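Local coordinates for Beta/alpha-amylase (Paenibacillus polymyxa, PDB 3VOC), which hydrolyses alpha-1,4-glucosidic linkages of starch, its family 14 beta-amylase domain, the part in this chain, removing maltose units from non-reducing chain ends, at residues Q184-T189 against N223-G228; F245-Q250 against Y305-Q310; H284-M287 against A291-H294. All blocks are in the same frame, centred on the assembly; numbering follows the deposited sequence.

Interaction 1 (Q184-T189 against N223-G228); sequences QAYTET and NPPTDG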
loop_
_atom_site.group_PDB
_atom_site.type_symbol
_atom_site.label_atom_id
_atom_site.label_comp_id
_atom_site.label_asym_id
_atom_site.label_seq_id
_atom_site.Cartn_x
_atom_site.Cartn_y
_atom_site.Cartn_z
ATOM N N GLN A 184 -15.621 -3.306 2.834
ATOM C CA GLN A 184 -14.948 -4.292 3.682
ATOM C C GLN A 184 -15.169 -3.994 5.162
ATOM O O GLN A 184 -14.243 -4.099 5.988
ATOM C CB GLN A 184 -13.448 -4.294 3.356
ATOM C CG GLN A 184 -13.123 -4.658 1.898
ATOM C CD GLN A 184 -13.478 -6.106 1.581
ATOM O OE1 GLN A 184 -13.274 -6.990 2.408
ATOM N NE2 GLN A 184 -14.007 -6.354 0.374
ATOM N N ALA A 185 -16.402 -3.608 5.499
ATOM C CA ALA A 185 -16.726 -3.184 6.849
ATOM C C ALA A 185 -17.831 -4.045 7.447
ATOM O O ALA A 185 -18.673 -3.539 8.198
ATOM C CB ALA A 185 -17.140 -1.692 6.853
ATOM N N TYR A 186 -17.808 -5.348 7.140
ATOM C CA TYR A 186 -18.927 -6.229 7.516
ATOM C C TYR A 186 -18.674 -7.177 8.662
ATOM O O TYR A 186 -19.576 -7.926 9.064
ATOM C CB TYR A 186 -19.553 -6.912 6.287
ATOM C CG TYR A 186 -20.043 -5.849 5.335
ATOM C CD1 TYR A 186 -21.372 -5.394 5.371
ATOM C CD2 TYR A 186 -19.161 -5.224 4.466
ATOM C CE1 TYR A 186 -21.803 -4.361 4.510
ATOM C CE2 TYR A 186 -19.572 -4.209 3.620
ATOM C CZ TYR A 186 -20.893 -3.774 3.644
ATOM O OH TYR A 186 -21.285 -2.768 2.775
ATOM N N THR A 187 -17.470 -7.125 9.231
ATOM C CA THR A 187 -17.252 -7.807 10.511
ATOM C C THR A 187 -18.135 -7.143 11.563
ATOM O O THR A 187 -18.523 -5.972 11.418
ATOM C CB THR A 187 -15.789 -7.748 10.994
ATOM O OG1 THR A 187 -15.330 -6.388 10.982
ATOM C CG2 THR A 187 -14.888 -8.611 10.101
ATOM N N GLU A 188 -18.472 -7.883 12.610
ATOM C CA GLU A 188 -19.216 -7.285 13.710
ATOM C C GLU A 188 -18.441 -6.120 14.308
ATOM O O GLU A 188 -19.038 -5.100 14.661
ATOM C CB GLU A 188 -19.572 -8.316 14.775
ATOM C CG GLU A 188 -20.577 -9.370 14.282
ATOM C CD GLU A 188 -21.832 -8.742 13.682
ATOM O OE1 GLU A 188 -22.426 -7.838 14.308
ATOM O OE2 GLU A 188 -22.225 -9.152 12.574
ATOM N N THR A 189 -17.116 -6.278 14.376
ATOM C CA THR A 189 -16.211 -5.271 14.942
ATOM C C THR A 189 -16.285 -3.981 14.136
ATOM O O THR A 189 -16.392 -2.902 14.708
ATOM C CB THR A 189 -14.762 -5.796 15.012
ATOM O OG1 THR A 189 -14.710 -6.880 15.950
ATOM C CG2 THR A 189 -13.774 -4.702 15.451
ATOM N N ASN A 223 -26.075 0.045 9.744
ATOM C CA ASN A 223 -25.198 -0.845 8.995
ATOM C C ASN A 223 -24.473 -0.101 7.880
ATOM O O ASN A 223 -24.947 0.948 7.447
ATOM C CB ASN A 223 -26.021 -1.970 8.381
ATOM C CG ASN A 223 -26.459 -2.979 9.402
ATOM O OD1 ASN A 223 -25.645 -3.726 9.932
ATOM N ND2 ASN A 223 -27.758 -3.011 9.684
ATOM N N PRO A 224 -23.346 -0.660 7.388
ATOM C CA PRO A 224 -22.750 -0.168 6.146
ATOM C C PRO A 224 -23.723 -0.465 4.989
ATOM O O PRO A 224 -24.734 -1.134 5.219
ATOM C CB PRO A 224 -21.472 -1.013 6.015
ATOM C CG PRO A 224 -21.189 -1.475 7.393
ATOM C CD PRO A 224 -22.540 -1.747 7.968
ATOM N N PRO A 225 -23.426 0.015 3.762
ATOM C CA PRO A 225 -24.353 -0.204 2.646
ATOM C C PRO A 225 -24.655 -1.676 2.466
ATOM O O PRO A 225 -23.755 -2.498 2.517
ATOM C CB PRO A 225 -23.577 0.335 1.446
ATOM C CG PRO A 225 -22.730 1.397 2.038
ATOM C CD PRO A 225 -22.267 0.818 3.335
ATOM N N THR A 226 -25.938 -1.988 2.339
ATOM C CA THR A 226 -26.398 -3.364 2.254
ATOM C C THR A 226 -26.673 -3.685 0.790
ATOM O O THR A 226 -27.449 -4.589 0.464
ATOM C CB THR A 226 -27.648 -3.588 3.139
ATOM O OG1 THR A 226 -28.554 -2.489 2.977
ATOM C CG2 THR A 226 -27.245 -3.684 4.609
ATOM N N ASP A 227 -26.010 -2.903 -0.065
ATOM C CA ASP A 227 -26.003 -3.020 -1.522
ATOM C C ASP A 227 -24.980 -2.015 -2.072
ATOM O O ASP A 227 -25.309 -0.849 -2.300
ATOM C CB ASP A 227 -27.404 -2.755 -2.111
ATOM C CG ASP A 227 -28.151 -1.604 -1.419
ATOM O OD1 ASP A 227 -29.257 -1.264 -1.895
ATOM O OD2 ASP A 227 -27.656 -1.034 -0.412
ATOM N N GLY A 228 -23.732 -2.446 -2.258
ATOM C CA GLY A 228 -22.684 -1.494 -2.679
ATOM C C GLY A 228 -22.661 -1.033 -4.134
ATOM O O GLY A 228 -22.179 0.088 -4.443
#
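The Tyr186 ring lies with one face on the Pro224 ring, whose CG sits 4.1 Å above the ring plane, displaced toward the rim, while Pro225 O meets the phenol edge in the ring plane. The face contact is closest between Tyr186 CZ and Pro224 CB, 3.7 Å apart. At the edge, Tyr186 OH donates to Pro225 O; the separation of 2.5 Å is very short, and its exact value is doubtful. With CG anti to its own carbonyl carbon (chi1 -59°), the tyrosine runs past Pro224 to the carbonyl of Pro225. A phenylalanine here would probably keep the packing on Pro224 but leave Pro225 O without the phenol hydrogen bond. Beside the ring, Pro224 CG lies 3.4 Å from Ala185 O, a buried carbonyl oxygen without a hydrogen-bond partner in the model, and 4.1 Å from Ala185 CB. The contact joins the residues leading into helix 188-202, where Thr187 is the N-cap and its OG1 caps Ala190 N, to the loop between helices 205-212 and 240-268. Helix 240-268 backs both sides, with Phe245 against Pro224 and Pro225 and Trp248 against Ala185; the Tyr186 backbone bonds to Lys111 of strand 110-111.

Interaction 2 (F245-Q250 against Y305-Q310); sequences FLSWYQ and YNRLIQ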
loop_
_atom_site.group_PDB
_atom_site.type_symbol
_atom_site.label_atom_id
_atom_site.label_comp_id
_atom_site.label_asym_id
_atom_site.label_seq_id
_atom_site.Cartn_x
_atom_site.Cartn_y
_atom_site.Cartn_z
ATOM N N PHE A 245 -20.767 7.401 6.215
ATOM C CA PHE A 245 -20.166 6.077 6.093
ATOM C C PHE A 245 -18.780 6.153 5.420
ATOM O O PHE A 245 -17.805 5.594 5.932
ATOM C CB PHE A 245 -21.050 5.072 5.332
ATOM C CG PHE A 245 -20.309 3.811 4.974
ATOM C CD1 PHE A 245 -19.940 2.908 5.973
ATOM C CD2 PHE A 245 -19.922 3.558 3.661
ATOM C CE1 PHE A 245 -19.215 1.767 5.677
ATOM C CE2 PHE A 245 -19.199 2.409 3.352
ATOM C CZ PHE A 245 -18.847 1.506 4.378
ATOM N N LEU A 246 -18.706 6.833 4.276
ATOM C CA LEU A 246 -17.459 6.891 3.516
ATOM C C LEU A 246 -16.380 7.644 4.256
ATOM O O LEU A 246 -15.218 7.256 4.195
ATOM C CB LEU A 246 -17.678 7.538 2.142
ATOM C CG LEU A 246 -18.328 6.673 1.071
ATOM C CD1 LEU A 246 -18.482 7.477 -0.207
ATOM C CD2 LEU A 246 -17.507 5.404 0.817
ATOM N N SER A 247 -16.754 8.734 4.937
ATOM C CA SER A 247 -15.786 9.477 5.753
ATOM C C SER A 247 -15.232 8.610 6.882
ATOM O O SER A 247 -14.014 8.598 7.133
ATOM C CB SER A 247 -16.409 10.760 6.316
ATOM O OG SER A 247 -15.451 11.487 7.058
ATOM N N TRP A 248 -16.123 7.883 7.563
ATOM C CA TRP A 248 -15.695 6.984 8.635
ATOM C C TRP A 248 -14.802 5.853 8.090
ATOM O O TRP A 248 -13.775 5.508 8.672
ATOM C CB TRP A 248 -16.900 6.377 9.384
ATOM C CG TRP A 248 -16.464 5.201 10.236
ATOM C CD1 TRP A 248 -15.877 5.257 11.478
ATOM C CD2 TRP A 248 -16.533 3.811 9.884
ATOM N NE1 TRP A 248 -15.593 3.983 11.923
ATOM C CE2 TRP A 248 -15.990 3.078 10.967
ATOM C CE3 TRP A 248 -17.008 3.112 8.757
ATOM C CZ2 TRP A 248 -15.899 1.683 10.958
ATOM C CZ3 TRP A 248 -16.917 1.726 8.746
ATOM C CH2 TRP A 248 -16.379 1.023 9.854
ATOM N N TYR A 249 -15.228 5.282 6.972
ATOM C CA TYR A 249 -14.536 4.171 6.325
ATOM C C TYR A 249 -13.087 4.589 6.032
ATOM O O TYR A 249 -12.137 3.863 6.365
ATOM C CB TYR A 249 -15.296 3.838 5.050
ATOM C CG TYR A 249 -14.926 2.556 4.335
ATOM C CD1 TYR A 249 -14.975 1.312 4.985
ATOM C CD2 TYR A 249 -14.576 2.585 2.979
ATOM C CE1 TYR A 249 -14.677 0.127 4.279
ATOM C CE2 TYR A 249 -14.269 1.419 2.282
ATOM C CZ TYR A 249 -14.319 0.196 2.932
ATOM O OH TYR A 249 -13.989 -0.949 2.222
ATOM N N GLN A 250 -12.927 5.781 5.458
ATOM C CA GLN A 250 -11.597 6.355 5.226
ATOM C C GLN A 250 -10.858 6.666 6.530
ATOM O O GLN A 250 -9.651 6.388 6.628
ATOM C CB GLN A 250 -11.651 7.598 4.328
ATOM C CG GLN A 250 -10.251 8.215 4.098
ATOM C CD GLN A 250 -10.218 9.276 3.019
ATOM O OE1 GLN A 250 -10.774 9.094 1.935
ATOM N NE2 GLN A 250 -9.545 10.397 3.307
ATOM N N TYR A 305 -9.108 12.429 -1.302
ATOM C CA TYR A 305 -7.654 12.368 -1.425
ATOM C C TYR A 305 -6.975 13.553 -0.738
ATOM O O TYR A 305 -5.860 13.416 -0.233
ATOM C CB TYR A 305 -7.225 12.332 -2.890
ATOM C CG TYR A 305 -7.444 11.016 -3.584
ATOM C CD1 TYR A 305 -6.874 9.836 -3.096
ATOM C CD2 TYR A 305 -8.191 10.952 -4.752
ATOM C CE1 TYR A 305 -7.071 8.628 -3.743
ATOM C CE2 TYR A 305 -8.391 9.747 -5.403
ATOM C CZ TYR A 305 -7.830 8.590 -4.892
ATOM O OH TYR A 305 -8.023 7.391 -5.549
ATOM N N ASN A 306 -7.625 14.716 -0.721
ATOM C CA ASN A 306 -7.016 15.867 -0.033
ATOM C C ASN A 306 -6.788 15.507 1.437
ATOM O O ASN A 306 -5.727 15.745 1.993
ATOM C CB ASN A 306 -7.889 17.132 -0.123
ATOM C CG ASN A 306 -7.842 17.797 -1.496
ATOM O OD1 ASN A 306 -6.766 18.074 -2.049
ATOM N ND2 ASN A 306 -9.015 18.091 -2.036
ATOM N N ARG A 307 -7.808 14.929 2.061
ATOM C CA ARG A 307 -7.728 14.597 3.469
ATOM C C ARG A 307 -6.761 13.450 3.713
ATOM O O ARG A 307 -6.042 13.455 4.700
ATOM C CB ARG A 307 -9.098 14.206 4.001
ATOM C CG ARG A 307 -9.217 14.360 5.502
ATOM C CD ARG A 307 -10.630 14.012 5.923
ATOM N NE ARG A 307 -10.763 12.579 6.177
ATOM C CZ ARG A 307 -11.923 11.940 6.266
ATOM N NH1 ARG A 307 -13.059 12.592 6.057
ATOM N NH2 ARG A 307 -11.946 10.641 6.555
ATOM N N LEU A 308 -6.779 12.452 2.836
ATOM C CA LEU A 308 -5.915 11.287 3.014
ATOM C C LEU A 308 -4.454 11.711 2.923
ATOM O O LEU A 308 -3.617 11.278 3.731
ATOM C CB LEU A 308 -6.223 10.226 1.951
ATOM C CG LEU A 308 -5.422 8.912 2.045
ATOM C CD1 LEU A 308 -5.674 8.181 3.369
ATOM C CD2 LEU A 308 -5.793 8.005 0.901
ATOM N N ILE A 309 -4.147 12.563 1.949
ATOM C CA ILE A 309 -2.756 12.984 1.720
ATOM C C ILE A 309 -2.317 13.933 2.826
ATOM O O ILE A 309 -1.164 13.908 3.245
ATOM C CB ILE A 309 -2.539 13.510 0.266
ATOM C CG1 ILE A 309 -2.722 12.341 -0.727
ATOM C CG2 ILE A 309 -1.121 14.057 0.067
ATOM C CD1 ILE A 309 -2.961 12.790 -2.197
ATOM N N GLN A 310 -3.258 14.736 3.335
ATOM C CA GLN A 310 -3.006 15.524 4.551
ATOM C C GLN A 310 -2.534 14.664 5.736
ATOM O O GLN A 310 -1.678 15.103 6.521
ATOM C CB GLN A 310 -4.235 16.349 4.958
ATOM C CG GLN A 310 -3.977 17.274 6.184
ATOM C CD GLN A 310 -2.862 18.280 5.964
ATOM O OE1 GLN A 310 -1.981 18.471 6.833
ATOM N NE2 GLN A 310 -2.879 18.929 4.801
#
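Arg307 reaches from helix 305-315 to Ser247 on helix 240-268 and grips it end-on with two nitrogens, each taking a different oxygen. Its NH1 donates to Ser247 OG over 2.8 Å, with the hydroxyl oxygen tilted 18° from the guanidinium plane. Its NH2 donates over 3.0 Å to the backbone Ser247 O, which lies almost in that plane. The arginine chain leaves its backbone extended and bends at CG-CD (chi3 88°), presenting both terminal nitrogens to the serine. Paired bonds of this kind restrict rotation of the guanidinium, and a salt bridge from NH2 to Glu254 adds a third tie.

Van der Waals contact comes mainly from Gln250, which buries more surface here than any other residue of the two segments. Its chain runs alongside Arg307 but points the other way, with CB and CG each 3.8 Å from Arg307 NH2, and its amide plane stands 61° from the guanidinium. Gln250 NE2 packs 3.6 Å from Leu308 CB, but the amide is held elsewhere: OE1 accepts from Tyr303 N and Asp304 N, and NE2 bonds to Glu254.

The axes of segments 245-250 and 305-310 run nearly parallel, 21° apart, and approach to 11.6 Å. In this TIM barrel helices 240-268 and 305-315 precede and follow strand 275-279, making them neighbours in the outer layer; helix 338-352 packs on helix 305-315 through Tyr305 and Ile309.

Interaction 3 (H284-M287 against A291-H294); sequences HWQM and AMPH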
loop_
_atom_site.group_PDB
_atom_site.type_symbol
_atom_site.label_atom_id
_atom_site.label_comp_id
_atom_site.label_asym_id
_atom_site.label_seq_id
_atom_site.Cartn_x
_atom_site.Cartn_y
_atom_site.Cartn_z
ATOM N N HIS A 284 -7.501 2.628 -10.376
ATOM C CA HIS A 284 -7.679 3.443 -11.569
ATOM C C HIS A 284 -8.903 3.071 -12.416
ATOM O O HIS A 284 -9.230 3.783 -13.364
ATOM C CB HIS A 284 -6.412 3.387 -12.449
ATOM C CG HIS A 284 -6.038 2.000 -12.890
ATOM N ND1 HIS A 284 -6.646 1.362 -13.953
ATOM C CD2 HIS A 284 -5.118 1.129 -12.408
ATOM C CE1 HIS A 284 -6.126 0.155 -14.098
ATOM N NE2 HIS A 284 -5.199 -0.013 -13.171
ATOM N N TRP A 285 -9.565 1.971 -12.082
ATOM C CA TRP A 285 -10.699 1.510 -12.893
ATOM C C TRP A 285 -12.041 1.882 -12.263
ATOM O O TRP A 285 -12.116 2.121 -11.055
ATOM C CB TRP A 285 -10.582 0.013 -13.188
ATOM C CG TRP A 285 -10.549 -0.913 -12.003
ATOM C CD1 TRP A 285 -11.581 -1.679 -11.540
ATOM C CD2 TRP A 285 -9.410 -1.237 -11.180
ATOM N NE1 TRP A 285 -11.162 -2.432 -10.464
ATOM C CE2 TRP A 285 -9.837 -2.185 -10.230
ATOM C CE3 TRP A 285 -8.074 -0.809 -11.154
ATOM C CZ2 TRP A 285 -8.981 -2.711 -9.247
ATOM C CZ3 TRP A 285 -7.213 -1.335 -10.169
ATOM C CH2 TRP A 285 -7.681 -2.271 -9.233
ATOM N N GLN A 286 -13.087 1.968 -13.089
ATOM C CA GLN A 286 -14.393 2.533 -12.673
ATOM C C GLN A 286 -14.326 3.991 -12.203
ATOM O O GLN A 286 -15.218 4.472 -11.493
ATOM C CB GLN A 286 -15.085 1.648 -11.622
ATOM C CG GLN A 286 -15.196 0.177 -12.029
ATOM C CD GLN A 286 -15.896 -0.023 -13.374
ATOM O OE1 GLN A 286 -16.527 0.889 -13.908
ATOM N NE2 GLN A 286 -15.763 -1.217 -13.936
ATOM N N MET A 287 -13.279 4.709 -12.607
ATOM C CA MET A 287 -13.170 6.107 -12.236
ATOM C C MET A 287 -14.315 6.926 -12.835
ATOM O O MET A 287 -14.949 7.704 -12.123
ATOM C CB MET A 287 -11.805 6.697 -12.651
ATOM C CG MET A 287 -10.644 6.258 -11.737
ATOM S SD MET A 287 -9.058 6.800 -12.417
ATOM C CE MET A 287 -9.182 8.584 -12.191
ATOM N N ALA A 291 -22.584 5.091 -13.706
ATOM C CA ALA A 291 -23.458 4.489 -12.683
ATOM C C ALA A 291 -22.762 4.294 -11.328
ATOM O O ALA A 291 -23.432 4.237 -10.287
ATOM C CB ALA A 291 -24.015 3.137 -13.184
ATOM N N MET A 292 -21.440 4.179 -11.322
ATOM C CA MET A 292 -20.689 4.024 -10.073
ATOM C C MET A 292 -19.364 4.799 -10.100
ATOM O O MET A 292 -18.288 4.193 -9.948
ATOM C CB MET A 292 -20.469 2.536 -9.754
ATOM C CG MET A 292 -19.787 1.735 -10.887
ATOM S SD MET A 292 -19.174 0.096 -10.427
ATOM C CE MET A 292 -20.723 -0.636 -9.860
ATOM N N PRO A 293 -19.425 6.134 -10.292
ATOM C CA PRO A 293 -18.187 6.897 -10.452
ATOM C C PRO A 293 -17.278 6.745 -9.231
ATOM O O PRO A 293 -17.737 6.860 -8.079
ATOM C CB PRO A 293 -18.678 8.348 -10.615
ATOM C CG PRO A 293 -19.999 8.371 -9.899
ATOM C CD PRO A 293 -20.601 7.020 -10.138
ATOM N N HIS A 294 -16.003 6.448 -9.495
ATOM C CA HIS A 294 -15.006 6.239 -8.435
ATOM C C HIS A 294 -15.355 5.082 -7.487
ATOM O O HIS A 294 -14.898 5.049 -6.343
ATOM C CB HIS A 294 -14.726 7.553 -7.671
ATOM C CG HIS A 294 -14.270 8.670 -8.567
ATOM N ND1 HIS A 294 -13.004 8.711 -9.112
ATOM C CD2 HIS A 294 -14.927 9.748 -9.058
ATOM C CE1 HIS A 294 -12.893 9.782 -9.882
ATOM N NE2 HIS A 294 -14.046 10.428 -9.864
#
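Gln286, Met287 and His294 close a turn in the long loop that follows strand 275-279 of the barrel and ends at helix 295-300, for which His294 is the N-cap residue. A single backbone N-H, that of His294, faces two successive carbonyls. Its bond to Met287 O, 3.1 Å from His294 N, comes from above the carbonyl plane, 45° out of it, and is not straight at the hydrogen. The approach to Gln286 O is shorter, 2.9 Å from the same nitrogen, but weak because the angle at the hydrogen is only 126°. Left-handed backbone conformations at Gln286 and His294 help the chain turn here.

Met287 O has a second contact. It lies 3.5 Å from the plane of the His294 imidazole, beneath the ring centre, and is 3.7 Å from each ring atom from CG to NE2. The ring folds back over this oxygen because its CG is beside the backbone N (chi1 -57°), while ND1 bonds to Glu297 in the first turn of the helix, which probably fixes the ring's rotation. A bound polyethylene glycol fragment lies about 3 Å from the His294 side chain.

Loops at the C-terminal ends of the strands shape the active-site side of a TIM barrel, and this one carries His284, a probable substrate-binding residue by similarity with relatives. Between it and the turn, Trp285 O bonds to Thr296 OG1. Gln286 NE2 is bonded to Pro178 O and Pro333 O, whereas the contact of its CG with Met292 SD is uncertain, Met292 being modelled in two conformers.

In the fold
Interactions 1 and 2 share helix 240-268 and touch directly: Pro225 CD lies 3.5 Å from Phe245 CE2, and Gln184 N makes a probable hydrogen bond to Tyr249 OH at 2.9 Å. Their centres are about 17 Å apart. Interaction 3 is nested in the chain between the two segments of interaction 2; the nearest atoms of these two contacts are about 6 Å apart, and Glu297, the partner of His294, also bonds to Tyr305. Interaction 1 is remote from the annotated sites. In interaction 2, the Leu308 side chain is about 10 Å from that of Glu163, the predicted proton donor, whereas interaction 3 contains the probable substrate-binding residue His284 itself.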